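Local atomic coordinates of RNA 2'-o-ribose methyltransferase (Thermus thermophilus, PDB entry 1IPA), a protein that probably methylates the 2'-hydroxyl of a ribose in RNA, as a knotted member of the TrmH family of S-adenosylmethionine-dependent enzymes. Residues A197-W202 against T231-P236; A43-E48 against R101-T106; E108-S113 against A142-V147. All coordinates share one frame; numbering follows the deposited sequence.

How the contacts relate
Three contacts taken from one chain illustrate how loops and connections are fastened to the edges and ends of sheets in a two-domain enzyme. Contact 2 belongs to the mixed sheet of the putative substrate-binding domain. Contacts 1 and 3 reach the parallel sheet of the SPOUT-type domain, whose deep trefoil knot forms the active-site architecture. Contact 1 lies at strand 231-233, at one outer edge of that sheet, and contact 3 at strand 144-148, next to the other edge; their centres are about 24 Å apart. Contacts 1 and 2 sit on opposite sides of the chain's centre, about 41 Å between centres. Segments 101-106 and 108-113 nearly adjoin in sequence, and contacts 2 and 3, which do not otherwise touch, have centres about 20 Å apart.

Contact 1 (A197-W202 against T231-P236); sequences AEALYW and TQVRIP
Backbone pairing supplies the frame of this contact: Arg234 N gives a hydrogen bond to Ala199 O (3.0 Å), and Tyr201 N returns one to Arg234 O (2.9 Å), making a single bridge between Leu200 and Arg234. A water extends the pairing, accepting from Ala199 N and donating to Gln232 O.

The guanidinium of Arg234 adds a second polar layer. Arg234 NH1 bonds to Ala197 O at 3.1 Å and, weakly, to Glu198 O, while Leu200 CD2 lies over one face of the group, 3.6 Å from Arg234 NH2. Chi1 of 80° puts CG between the backbone N and carbonyl carbon, and the extended chain beyond carries NH1 to these carbonyls. A leucine here would probably leave Ala197 O and Glu198 O without this shared donor.

Apolar packing completes the contact. Tyr201 CB presses on Val233 CG1 (3.3 Å), the edge of the tyrosine ring meets Pro236 CD, and Pro236 CG lies 3.7 Å from Trp202 CH2. Tyr201 also touches Leu253 of helix 246-261. The loop after strand 190-193 is thus fastened by a single beta bridge at edge strand 231-233 of the SPOUT-type parallel sheet.

Contact 2 (A43-E48 against R101-T106); sequences AGIELE and RMPERT
Ile45 overlaps the ring of Pro103 through its CG1 branch: Ile45 CG1 comes within 3.5 Å of Pro103 CG, the two side chains crossing at a slant. With chi1 at -68°, CG1 stands anti to the carbonyl carbon, and the other branch, CG2, approaches Arg101 O instead. Ile45 also packs against Ala40 of helix 34-42, the helix whose C-terminal end is closed by Gly44 in a Schellman motif.

Beside this apolar patch the backbones are joined directly. Arg101 N donates to Glu46 O at 2.9 Å in a nearly straight bond of 171°. A water then links the same two residues, accepting from Glu46 N and giving a bond of 2.7 Å to Arg101 O, so both backbone polar groups of each residue are engaged.

Further along, the charges of Glu48 and Arg101 only approach: Glu48 OE2 lies 4.1 Å from Arg101 NE, near the guanidinium plane but beyond a salt bridge, with the carboxylate and guanidinium planes almost perpendicular. Glu48 instead makes its salt bridge to Arg28. This is the fraying end of an antiparallel strand pair, where 47-53 and 96-101 part in the mixed sheet of the eL30-like, probably RNA-binding domain.

Contact 3 (E108-S113 against A142-V147); sequences EEYRPS and AEAVLV
The ring of Tyr110 presents its edge to Glu143 OE2, which lies near the ring plane, while Pro112 N sits over one face, displaced toward the rim. Ring and carboxylate planes stand 82° apart. Ala144 CB approaches the same ring obliquely, 3.8 Å from Tyr110 CE2.

The carboxylate of Glu143 is gripped at both oxygens. Tyr110 OH donates to Glu143 OE2 at 2.5 Å, coming from above the carboxylate plane, and Ser113 N adds a weak bond of 3.3 Å to this same Glu143 OE2. Ser113 OG donates to Glu143 OE1, though the 2.5 Å between them is doubtfully short. Donors from one segment, one of them weak, probably limit the rotation of the carboxylate, and they would be expected to stabilise its negative charge. Glu143 reaches them through an extended chain, its CG anti to the backbone N (chi1 -169°), whereas the Ser113 hydroxyl meets OE1 with chi1 at 69°.

The connection between the two domains is thus held against the start of strand 144-148. Tyr110 and Pro112 also pack on Ile118 of the neighbouring strand 117-122, Pro112 reaches Trp182 of helix 176-185, and Val145 of the strand packs on Leu134 and Ala137 of helix 127-140.

Contact 1 (A197-W202 against T231-P236)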
ATOM      1  N   ALA A 197     -21.053 -17.381  -1.768  1.00 30.26           N
ATOM      2  CA  ALA A 197     -20.525 -18.447  -2.616  1.00 31.88           C
ATOM      3  C   ALA A 197     -20.643 -19.743  -1.827  1.00 32.36           C
ATOM      4  O   ALA A 197     -20.525 -19.748  -0.605  1.00 32.93           O
ATOM      5  CB  ALA A 197     -19.063 -18.183  -2.966  1.00 29.80           C
ATOM      6  N   GLU A 198     -20.860 -20.842  -2.533  1.00 34.43           N
ATOM      7  CA  GLU A 198     -21.004 -22.139  -1.894  1.00 35.90           C
ATOM      8  C   GLU A 198     -19.654 -22.752  -1.547  1.00 35.74           C
ATOM      9  O   GLU A 198     -19.492 -23.379  -0.502  1.00 36.91           O
ATOM     10  CB  GLU A 198     -21.758 -23.087  -2.819  1.00 37.39           C
ATOM     11  CG  GLU A 198     -22.265 -24.328  -2.127  1.00 40.81           C
ATOM     12  CD  GLU A 198     -22.865 -25.318  -3.098  1.00 44.10           C
ATOM     13  OE1 GLU A 198     -23.395 -24.870  -4.144  1.00 41.81           O
ATOM     14  OE2 GLU A 198     -22.812 -26.537  -2.801  1.00 44.41           O
ATOM     15  N   ALA A 199     -18.684 -22.573  -2.435  1.00 34.72           N
ATOM     16  CA  ALA A 199     -17.354 -23.121  -2.212  1.00 32.21           C
ATOM     17  C   ALA A 199     -16.534 -22.277  -1.244  1.00 30.58           C
ATOM     18  O   ALA A 199     -16.564 -21.049  -1.287  1.00 28.74           O
ATOM     19  CB  ALA A 199     -16.616 -23.253  -3.542  1.00 32.59           C
ATOM     20  N   LEU A 200     -15.828 -22.959  -0.352  1.00 29.73           N
ATOM     21  CA  LEU A 200     -14.965 -22.310   0.614  1.00 29.25           C
ATOM     22  C   LEU A 200     -13.708 -21.951  -0.164  1.00 30.59           C
ATOM     23  O   LEU A 200     -13.370 -22.630  -1.144  1.00 30.62           O
ATOM     24  CB  LEU A 200     -14.631 -23.272   1.751  1.00 29.41           C
ATOM     25  CG  LEU A 200     -15.704 -23.451   2.827  1.00 26.92           C
ATOM     26  CD1 LEU A 200     -15.290 -24.541   3.801  1.00 25.97           C
ATOM     27  CD2 LEU A 200     -15.894 -22.131   3.558  1.00 24.81           C
ATOM     28  N   TYR A 201     -13.018 -20.895   0.260  1.00 29.26           N
ATOM     29  CA  TYR A 201     -11.825 -20.462  -0.448  1.00 27.89           C
ATOM     30  C   TYR A 201     -10.723 -21.515  -0.514  1.00 28.38           C
ATOM     31  O   TYR A 201      -9.936 -21.520  -1.459  1.00 28.91           O
ATOM     32  CB  TYR A 201     -11.305 -19.136   0.141  1.00 24.96           C
ATOM     33  CG  TYR A 201     -10.575 -19.216   1.463  1.00 24.23           C
ATOM     34  CD1 TYR A 201      -9.185 -19.130   1.511  1.00 24.10           C
ATOM     35  CD2 TYR A 201     -11.268 -19.337   2.669  1.00 24.19           C
ATOM     36  CE1 TYR A 201      -8.498 -19.155   2.725  1.00 23.00           C
ATOM     37  CE2 TYR A 201     -10.590 -19.369   3.894  1.00 23.23           C
ATOM     38  CZ  TYR A 201      -9.206 -19.273   3.908  1.00 24.26           C
ATOM     39  OH  TYR A 201      -8.520 -19.281   5.093  1.00 23.97           O
ATOM     40  N   TRP A 202     -10.675 -22.418   0.463  1.00 28.42           N
ATOM     41  CA  TRP A 202      -9.654 -23.475   0.477  1.00 30.18           C
ATOM     42  C   TRP A 202      -9.818 -24.463  -0.660  1.00 30.45           C
ATOM     43  O   TRP A 202      -8.880 -25.169  -0.999  1.00 32.14           O
ATOM     44  CB  TRP A 202      -9.713 -24.294   1.762  1.00 26.83           C
ATOM     45  CG  TRP A 202      -9.401 -23.550   2.986  1.00 29.02           C
ATOM     46  CD1 TRP A 202      -8.208 -22.983   3.323  1.00 27.20           C
ATOM     47  CD2 TRP A 202     -10.292 -23.297   4.072  1.00 27.49           C
ATOM     48  NE1 TRP A 202      -8.302 -22.397   4.556  1.00 28.81           N
ATOM     49  CE2 TRP A 202      -9.571 -22.571   5.039  1.00 28.45           C
ATOM     50  CE3 TRP A 202     -11.630 -23.618   4.322  1.00 28.51           C
ATOM     51  CZ2 TRP A 202     -10.145 -22.154   6.244  1.00 29.89           C
ATOM     52  CZ3 TRP A 202     -12.201 -23.205   5.521  1.00 31.78           C
ATOM     53  CH2 TRP A 202     -11.454 -22.479   6.467  1.00 29.14           C
ATOM     54  N   THR A 231     -14.245 -18.973 -10.860  1.00 34.99           N
ATOM     55  CA  THR A 231     -14.640 -19.592  -9.604  1.00 35.65           C
ATOM     56  C   THR A 231     -15.047 -18.522  -8.603  1.00 34.69           C
ATOM     57  O   THR A 231     -14.447 -17.452  -8.556  1.00 36.43           O
ATOM     58  CB  THR A 231     -13.477 -20.389  -8.970  1.00 36.83           C
ATOM     59  OG1 THR A 231     -12.866 -21.232  -9.954  1.00 40.51           O
ATOM     60  CG2 THR A 231     -13.996 -21.251  -7.828  1.00 38.16           C
ATOM     61  N   GLN A 232     -16.069 -18.815  -7.810  1.00 32.27           N
ATOM     62  CA  GLN A 232     -16.531 -17.898  -6.782  1.00 30.97           C
ATOM     63  C   GLN A 232     -16.284 -18.601  -5.465  1.00 30.13           C
ATOM     64  O   GLN A 232     -16.565 -19.790  -5.317  1.00 30.25           O
ATOM     65  CB  GLN A 232     -18.006 -17.576  -6.965  1.00 33.36           C
ATOM     66  CG  GLN A 232     -18.223 -16.458  -7.961  1.00 39.79           C
ATOM     67  CD  GLN A 232     -19.662 -16.340  -8.400  1.00 42.19           C
ATOM     68  OE1 GLN A 232     -20.576 -16.237  -7.572  1.00 43.13           O
ATOM     69  NE2 GLN A 232     -19.873 -16.346  -9.710  1.00 40.19           N
ATOM     70  N   VAL A 233     -15.771 -17.861  -4.496  1.00 27.28           N
ATOM     71  CA  VAL A 233     -15.411 -18.470  -3.239  1.00 26.37           C
ATOM     72  C   VAL A 233     -15.708 -17.589  -2.014  1.00 24.45           C
ATOM     73  O   VAL A 233     -15.861 -16.375  -2.126  1.00 21.94           O
ATOM     74  CB  VAL A 233     -13.903 -18.838  -3.336  1.00 27.06           C
ATOM     75  CG1 VAL A 233     -13.079 -17.994  -2.383  1.00 25.25           C
ATOM     76  CG2 VAL A 233     -13.712 -20.317  -3.144  1.00 25.70           C
ATOM     77  N   ARG A 234     -15.789 -18.204  -0.841  1.00 23.99           N
ATOM     78  CA  ARG A 234     -16.054 -17.428   0.362  1.00 23.27           C
ATOM     79  C   ARG A 234     -15.137 -17.759   1.525  1.00 22.61           C
ATOM     80  O   ARG A 234     -14.565 -18.851   1.613  1.00 19.57           O
ATOM     81  CB  ARG A 234     -17.512 -17.586   0.811  1.00 24.28           C
ATOM     82  CG  ARG A 234     -17.806 -18.855   1.586  1.00 27.49           C
ATOM     83  CD  ARG A 234     -19.210 -18.827   2.162  1.00 30.61           C
ATOM     84  NE  ARG A 234     -19.358 -19.857   3.175  1.00 35.05           N
ATOM     85  CZ  ARG A 234     -19.416 -21.151   2.905  1.00 35.34           C
ATOM     86  NH1 ARG A 234     -19.355 -21.569   1.651  1.00 38.86           N
ATOM     87  NH2 ARG A 234     -19.497 -22.027   3.892  1.00 39.44           N
ATOM     88  N   ILE A 235     -14.999 -16.778   2.411  1.00 22.17           N
ATOM     89  CA  ILE A 235     -14.189 -16.912   3.613  1.00 23.53           C
ATOM     90  C   ILE A 235     -15.195 -17.163   4.723  1.00 23.47           C
ATOM     91  O   ILE A 235     -15.945 -16.278   5.109  1.00 25.14           O
ATOM     92  CB  ILE A 235     -13.381 -15.621   3.884  1.00 24.27           C
ATOM     93  CG1 ILE A 235     -12.311 -15.451   2.798  1.00 23.59           C
ATOM     94  CG2 ILE A 235     -12.743 -15.678   5.265  1.00 22.10           C
ATOM     95  CD1 ILE A 235     -11.602 -14.121   2.822  1.00 23.44           C
ATOM     96  N   PRO A 236     -15.229 -18.390   5.242  1.00 25.39           N
ATOM     97  CA  PRO A 236     -16.168 -18.743   6.305  1.00 24.59           C
ATOM     98  C   PRO A 236     -16.049 -17.868   7.539  1.00 24.64           C
ATOM     99  O   PRO A 236     -14.945 -17.529   7.963  1.00 24.61           O
ATOM    100  CB  PRO A 236     -15.835 -20.207   6.576  1.00 23.91           C
ATOM    101  CG  PRO A 236     -14.353 -20.267   6.301  1.00 24.28           C
ATOM    102  CD  PRO A 236     -14.233 -19.460   5.034  1.00 26.35           C
TER
HETATM  103  O   HOH W   1     -18.807 -21.395  -5.170  1.00 26.87           O

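Contact 2 (A43-E48 against R101-T106)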
ATOM      1  N   ALA A  43      14.491   1.626  -2.989  1.00 36.72           N
ATOM      2  CA  ALA A  43      13.691   1.642  -4.213  1.00 37.29           C
ATOM      3  C   ALA A  43      14.153   2.686  -5.222  1.00 36.46           C
ATOM      4  O   ALA A  43      13.590   2.792  -6.307  1.00 37.92           O
ATOM      5  CB  ALA A  43      12.211   1.866  -3.877  1.00 36.32           C
ATOM      6  N   GLY A  44      15.165   3.462  -4.859  1.00 36.65           N
ATOM      7  CA  GLY A  44      15.679   4.474  -5.764  1.00 38.03           C
ATOM      8  C   GLY A  44      15.118   5.874  -5.574  1.00 38.45           C
ATOM      9  O   GLY A  44      15.428   6.781  -6.350  1.00 38.82           O
ATOM     10  N   ILE A  45      14.292   6.057  -4.550  1.00 36.94           N
ATOM     11  CA  ILE A  45      13.707   7.365  -4.270  1.00 36.02           C
ATOM     12  C   ILE A  45      14.765   8.331  -3.739  1.00 36.24           C
ATOM     13  O   ILE A  45      15.485   8.019  -2.784  1.00 36.07           O
ATOM     14  CB  ILE A  45      12.558   7.230  -3.243  1.00 36.09           C
ATOM     15  CG1 ILE A  45      11.396   6.477  -3.888  1.00 36.20           C
ATOM     16  CG2 ILE A  45      12.100   8.588  -2.766  1.00 31.41           C
ATOM     17  CD1 ILE A  45      10.284   6.167  -2.940  1.00 38.26           C
ATOM     18  N   GLU A  46      14.858   9.501  -4.359  1.00 35.83           N
ATOM     19  CA  GLU A  46      15.833  10.502  -3.942  1.00 36.20           C
ATOM     20  C   GLU A  46      15.278  11.342  -2.797  1.00 36.41           C
ATOM     21  O   GLU A  46      14.107  11.741  -2.805  1.00 35.21           O
ATOM     22  CB  GLU A  46      16.192  11.427  -5.106  1.00 38.25           C
ATOM     23  CG  GLU A  46      16.398  10.711  -6.438  1.00 44.02           C
ATOM     24  CD  GLU A  46      16.873  11.645  -7.538  1.00 46.68           C
ATOM     25  OE1 GLU A  46      18.061  12.031  -7.514  1.00 48.90           O
ATOM     26  OE2 GLU A  46      16.057  12.003  -8.418  1.00 47.96           O
ATOM     27  N   LEU A  47      16.131  11.600  -1.813  1.00 35.22           N
ATOM     28  CA  LEU A  47      15.769  12.398  -0.652  1.00 36.88           C
ATOM     29  C   LEU A  47      16.412  13.775  -0.782  1.00 37.97           C
ATOM     30  O   LEU A  47      17.465  13.908  -1.397  1.00 40.43           O
ATOM     31  CB  LEU A  47      16.278  11.707   0.619  1.00 35.42           C
ATOM     32  CG  LEU A  47      15.334  10.793   1.411  1.00 36.08           C
ATOM     33  CD1 LEU A  47      14.310  10.107   0.511  1.00 29.69           C
ATOM     34  CD2 LEU A  47      16.176   9.790   2.176  1.00 32.61           C
ATOM     35  N   GLU A  48      15.781  14.802  -0.226  1.00 38.04           N
ATOM     36  CA  GLU A  48      16.360  16.141  -0.292  1.00 38.59           C
ATOM     37  C   GLU A  48      16.786  16.622   1.087  1.00 38.70           C
ATOM     38  O   GLU A  48      17.788  17.322   1.225  1.00 39.73           O
ATOM     39  CB  GLU A  48      15.385  17.127  -0.918  1.00 37.54           C
ATOM     40  CG  GLU A  48      15.011  16.753  -2.331  1.00 40.32           C
ATOM     41  CD  GLU A  48      14.407  17.904  -3.098  1.00 40.13           C
ATOM     42  OE1 GLU A  48      13.540  18.596  -2.528  1.00 38.02           O
ATOM     43  OE2 GLU A  48      14.801  18.105  -4.269  1.00 41.37           O
ATOM     44  N   ARG A 101      11.638  13.220  -3.209  1.00 28.57           N
ATOM     45  CA  ARG A 101      11.280  13.672  -4.546  1.00 30.39           C
ATOM     46  C   ARG A 101      10.338  12.615  -5.125  1.00 31.85           C
ATOM     47  O   ARG A 101      10.665  11.433  -5.126  1.00 31.10           O
ATOM     48  CB  ARG A 101      12.535  13.742  -5.416  1.00 33.86           C
ATOM     49  CG  ARG A 101      12.971  15.129  -5.832  1.00 40.80           C
ATOM     50  CD  ARG A 101      12.256  15.602  -7.098  1.00 44.11           C
ATOM     51  NE  ARG A 101      12.850  16.842  -7.595  1.00 47.77           N
ATOM     52  CZ  ARG A 101      12.496  17.451  -8.722  1.00 49.47           C
ATOM     53  NH1 ARG A 101      11.539  16.942  -9.485  1.00 50.47           N
ATOM     54  NH2 ARG A 101      13.111  18.567  -9.092  1.00 50.81           N
ATOM     55  N   MET A 102       9.171  13.025  -5.610  1.00 34.10           N
ATOM     56  CA  MET A 102       8.239  12.069  -6.195  1.00 37.48           C
ATOM     57  C   MET A 102       8.897  11.460  -7.446  1.00 42.45           C
ATOM     58  O   MET A 102       9.140  12.146  -8.430  1.00 43.10           O
ATOM     59  CB  MET A 102       6.929  12.771  -6.557  1.00 33.75           C
ATOM     60  CG  MET A 102       5.754  11.848  -6.782  1.00 28.04           C
ATOM     61  SD  MET A 102       4.245  12.740  -7.156  1.00 18.47           S
ATOM     62  CE  MET A 102       3.676  13.076  -5.552  1.00 23.52           C
ATOM     63  N   PRO A 103       9.202  10.156  -7.404  1.00 48.23           N
ATOM     64  CA  PRO A 103       9.836   9.361  -8.462  1.00 53.46           C
ATOM     65  C   PRO A 103       9.404   9.620  -9.903  1.00 57.90           C
ATOM     66  O   PRO A 103       8.366  10.235 -10.164  1.00 56.85           O
ATOM     67  CB  PRO A 103       9.538   7.932  -8.031  1.00 53.91           C
ATOM     68  CG  PRO A 103       9.623   8.030  -6.540  1.00 53.96           C
ATOM     69  CD  PRO A 103       8.845   9.298  -6.259  1.00 51.13           C
ATOM     70  N   GLU A 104      10.225   9.129 -10.831  1.00 63.30           N
ATOM     71  CA  GLU A 104       9.973   9.268 -12.262  1.00 69.36           C
ATOM     72  C   GLU A 104       8.957   8.220 -12.709  1.00 72.69           C
ATOM     73  O   GLU A 104       9.314   7.196 -13.297  1.00 73.49           O
ATOM     74  CB  GLU A 104      11.267   9.083 -13.061  1.00 70.50           C
ATOM     75  CG  GLU A 104      12.390  10.039 -12.701  1.00 72.31           C
ATOM     76  CD  GLU A 104      13.600   9.881 -13.612  1.00 73.58           C
ATOM     77  OE1 GLU A 104      14.110   8.747 -13.737  1.00 72.53           O
ATOM     78  OE2 GLU A 104      14.042  10.892 -14.203  1.00 74.07           O
ATOM     79  N   ARG A 105       7.692   8.488 -12.407  1.00 75.74           N
ATOM     80  CA  ARG A 105       6.585   7.612 -12.765  1.00 78.59           C
ATOM     81  C   ARG A 105       6.784   6.943 -14.128  1.00 80.43           C
ATOM     82  O   ARG A 105       6.424   7.503 -15.169  1.00 80.03           O
ATOM     83  CB  ARG A 105       5.299   8.436 -12.750  1.00 79.75           C
ATOM     84  CG  ARG A 105       5.561   9.925 -12.961  1.00 81.14           C
ATOM     85  CD  ARG A 105       4.316  10.767 -12.751  1.00 82.85           C
ATOM     86  NE  ARG A 105       4.617  12.195 -12.795  1.00 84.47           N
ATOM     87  CZ  ARG A 105       5.362  12.836 -11.898  1.00 85.66           C
ATOM     88  NH1 ARG A 105       5.893  12.180 -10.873  1.00 86.03           N
ATOM     89  NH2 ARG A 105       5.579  14.138 -12.029  1.00 85.74           N
ATOM     90  N   THR A 106       7.363   5.741 -14.109  1.00 81.77           N
ATOM     91  CA  THR A 106       7.623   4.981 -15.329  1.00 82.93           C
ATOM     92  C   THR A 106       6.331   4.350 -15.854  1.00 83.42           C
ATOM     93  O   THR A 106       5.643   3.617 -15.137  1.00 83.68           O
ATOM     94  CB  THR A 106       8.675   3.871 -15.083  1.00 83.01           C
ATOM     95  OG1 THR A 106       8.977   3.208 -16.319  1.00 83.08           O
ATOM     96  CG2 THR A 106       8.153   2.854 -14.078  1.00 82.98           C
TER
HETATM   97  O   HOH W   2      12.676  10.090  -6.252  1.00 31.85           O

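Contact 3 (E108-S113 against A142-V147)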
ATOM      1  N   GLU A 108       5.816   1.922 -17.768  1.00 81.46           N
ATOM      2  CA  GLU A 108       6.039   0.576 -18.282  1.00 80.38           C
ATOM      3  C   GLU A 108       4.780  -0.270 -18.110  1.00 78.51           C
ATOM      4  O   GLU A 108       4.094  -0.185 -17.089  1.00 78.69           O
ATOM      5  CB  GLU A 108       7.215  -0.085 -17.559  1.00 81.83           C
ATOM      6  CG  GLU A 108       8.562   0.535 -17.887  1.00 84.67           C
ATOM      7  CD  GLU A 108       9.707  -0.139 -17.155  1.00 86.70           C
ATOM      8  OE1 GLU A 108       9.708  -0.104 -15.905  1.00 87.71           O
ATOM      9  OE2 GLU A 108      10.602  -0.702 -17.827  1.00 86.54           O
ATOM     10  N   GLU A 109       4.476  -1.083 -19.115  1.00 75.11           N
ATOM     11  CA  GLU A 109       3.295  -1.926 -19.062  1.00 72.24           C
ATOM     12  C   GLU A 109       3.587  -3.227 -18.335  1.00 68.43           C
ATOM     13  O   GLU A 109       4.744  -3.622 -18.186  1.00 68.25           O
ATOM     14  CB  GLU A 109       2.786  -2.203 -20.473  1.00 74.36           C
ATOM     15  CG  GLU A 109       3.823  -2.781 -21.396  1.00 78.31           C
ATOM     16  CD  GLU A 109       3.360  -2.780 -22.836  1.00 81.06           C
ATOM     17  OE1 GLU A 109       2.228  -3.241 -23.096  1.00 82.41           O
ATOM     18  OE2 GLU A 109       4.128  -2.321 -23.708  1.00 83.25           O
ATOM     19  N   TYR A 110       2.527  -3.891 -17.891  1.00 63.72           N
ATOM     20  CA  TYR A 110       2.658  -5.127 -17.139  1.00 59.05           C
ATOM     21  C   TYR A 110       1.920  -6.318 -17.736  1.00 59.16           C
ATOM     22  O   TYR A 110       0.769  -6.207 -18.153  1.00 59.12           O
ATOM     23  CB  TYR A 110       2.170  -4.884 -15.710  1.00 54.14           C
ATOM     24  CG  TYR A 110       2.007  -6.122 -14.856  1.00 48.69           C
ATOM     25  CD1 TYR A 110       3.094  -6.944 -14.563  1.00 46.10           C
ATOM     26  CD2 TYR A 110       0.764  -6.457 -14.321  1.00 45.38           C
ATOM     27  CE1 TYR A 110       2.943  -8.067 -13.755  1.00 44.56           C
ATOM     28  CE2 TYR A 110       0.602  -7.572 -13.518  1.00 42.61           C
ATOM     29  CZ  TYR A 110       1.692  -8.374 -13.237  1.00 43.36           C
ATOM     30  OH  TYR A 110       1.526  -9.484 -12.446  1.00 39.56           O
ATOM     31  N   ARG A 111       2.612  -7.454 -17.778  1.00 59.26           N
ATOM     32  CA  ARG A 111       2.050  -8.709 -18.267  1.00 59.68           C
ATOM     33  C   ARG A 111       2.389  -9.787 -17.246  1.00 57.06           C
ATOM     34  O   ARG A 111       3.559 -10.039 -16.945  1.00 57.20           O
ATOM     35  CB  ARG A 111       2.605  -9.091 -19.651  1.00 62.64           C
ATOM     36  CG  ARG A 111       3.982  -8.541 -19.990  1.00 68.38           C
ATOM     37  CD  ARG A 111       5.112  -9.188 -19.199  1.00 73.72           C
ATOM     38  NE  ARG A 111       6.371  -8.478 -19.421  1.00 77.60           N
ATOM     39  CZ  ARG A 111       6.612  -7.238 -19.002  1.00 79.49           C
ATOM     40  NH1 ARG A 111       5.682  -6.568 -18.328  1.00 80.41           N
ATOM     41  NH2 ARG A 111       7.773  -6.655 -19.275  1.00 80.34           N
ATOM     42  N   PRO A 112       1.357 -10.437 -16.693  1.00 54.27           N
ATOM     43  CA  PRO A 112       1.535 -11.493 -15.693  1.00 52.22           C
ATOM     44  C   PRO A 112       2.489 -12.609 -16.100  1.00 50.55           C
ATOM     45  O   PRO A 112       2.413 -13.132 -17.210  1.00 50.78           O
ATOM     46  CB  PRO A 112       0.110 -11.998 -15.470  1.00 52.31           C
ATOM     47  CG  PRO A 112      -0.564 -11.713 -16.781  1.00 53.65           C
ATOM     48  CD  PRO A 112      -0.050 -10.343 -17.115  1.00 53.41           C
ATOM     49  N   SER A 113       3.389 -12.972 -15.194  1.00 48.16           N
ATOM     50  CA  SER A 113       4.334 -14.043 -15.458  1.00 47.07           C
ATOM     51  C   SER A 113       3.660 -15.372 -15.099  1.00 47.11           C
ATOM     52  O   SER A 113       2.631 -15.387 -14.432  1.00 46.38           O
ATOM     53  CB  SER A 113       5.599 -13.844 -14.621  1.00 46.70           C
ATOM     54  OG  SER A 113       5.337 -14.039 -13.245  1.00 46.37           O
ATOM     55  N   ALA A 142       2.461 -11.592  -3.507  1.00 28.06           N
ATOM     56  CA  ALA A 142       1.738 -11.231  -4.710  1.00 28.60           C
ATOM     57  C   ALA A 142       2.678 -10.529  -5.684  1.00 29.67           C
ATOM     58  O   ALA A 142       3.620  -9.844  -5.276  1.00 31.01           O
ATOM     59  CB  ALA A 142       0.586 -10.326  -4.366  1.00 27.96           C
ATOM     60  N   GLU A 143       2.414 -10.703  -6.970  1.00 27.97           N
ATOM     61  CA  GLU A 143       3.219 -10.074  -8.006  1.00 27.56           C
ATOM     62  C   GLU A 143       2.699  -8.663  -8.277  1.00 27.27           C
ATOM     63  O   GLU A 143       3.441  -7.779  -8.702  1.00 28.19           O
ATOM     64  CB  GLU A 143       3.153 -10.906  -9.287  1.00 28.72           C
ATOM     65  CG  GLU A 143       4.157 -10.495 -10.343  1.00 30.07           C
ATOM     66  CD  GLU A 143       4.073 -11.354 -11.579  1.00 31.69           C
ATOM     67  OE1 GLU A 143       4.390 -12.554 -11.491  1.00 34.31           O
ATOM     68  OE2 GLU A 143       3.679 -10.836 -12.641  1.00 34.43           O
ATOM     69  N   ALA A 144       1.418  -8.446  -8.023  1.00 26.70           N
ATOM     70  CA  ALA A 144       0.845  -7.135  -8.257  1.00 27.82           C
ATOM     71  C   ALA A 144      -0.499  -6.981  -7.589  1.00 27.45           C
ATOM     72  O   ALA A 144      -1.186  -7.962  -7.307  1.00 29.48           O
ATOM     73  CB  ALA A 144       0.694  -6.893  -9.760  1.00 27.55           C
ATOM     74  N   VAL A 145      -0.867  -5.733  -7.339  1.00 27.65           N
ATOM     75  CA  VAL A 145      -2.159  -5.426  -6.748  1.00 28.12           C
ATOM     76  C   VAL A 145      -2.851  -4.505  -7.719  1.00 29.18           C
ATOM     77  O   VAL A 145      -2.374  -3.406  -7.991  1.00 32.05           O
ATOM     78  CB  VAL A 145      -2.037  -4.697  -5.401  1.00 24.66           C
ATOM     79  CG1 VAL A 145      -3.421  -4.285  -4.915  1.00 23.87           C
ATOM     80  CG2 VAL A 145      -1.372  -5.600  -4.385  1.00 24.07           C
ATOM     81  N   LEU A 146      -3.965  -4.957  -8.268  1.00 29.53           N
ATOM     82  CA  LEU A 146      -4.687  -4.125  -9.198  1.00 31.91           C
ATOM     83  C   LEU A 146      -5.852  -3.533  -8.443  1.00 33.42           C
ATOM     84  O   LEU A 146      -6.729  -4.254  -7.966  1.00 34.94           O
ATOM     85  CB  LEU A 146      -5.176  -4.946 -10.396  1.00 31.50           C
ATOM     86  CG  LEU A 146      -4.082  -5.747 -11.097  1.00 31.50           C
ATOM     87  CD1 LEU A 146      -4.664  -6.434 -12.320  1.00 31.75           C
ATOM     88  CD2 LEU A 146      -2.932  -4.821 -11.487  1.00 32.72           C
ATOM     89  N   VAL A 147      -5.837  -2.212  -8.319  1.00 33.93           N
ATOM     90  CA  VAL A 147      -6.888  -1.499  -7.624  1.00 34.69           C
ATOM     91  C   VAL A 147      -7.897  -0.925  -8.615  1.00 36.93           C
ATOM     92  O   VAL A 147      -7.550  -0.111  -9.480  1.00 37.50           O
ATOM     93  CB  VAL A 147      -6.308  -0.348  -6.785  1.00 34.44           C
ATOM     94  CG1 VAL A 147      -7.436   0.390  -6.073  1.00 32.53           C
ATOM     95  CG2 VAL A 147      -5.297  -0.900  -5.779  1.00 33.19           C
TER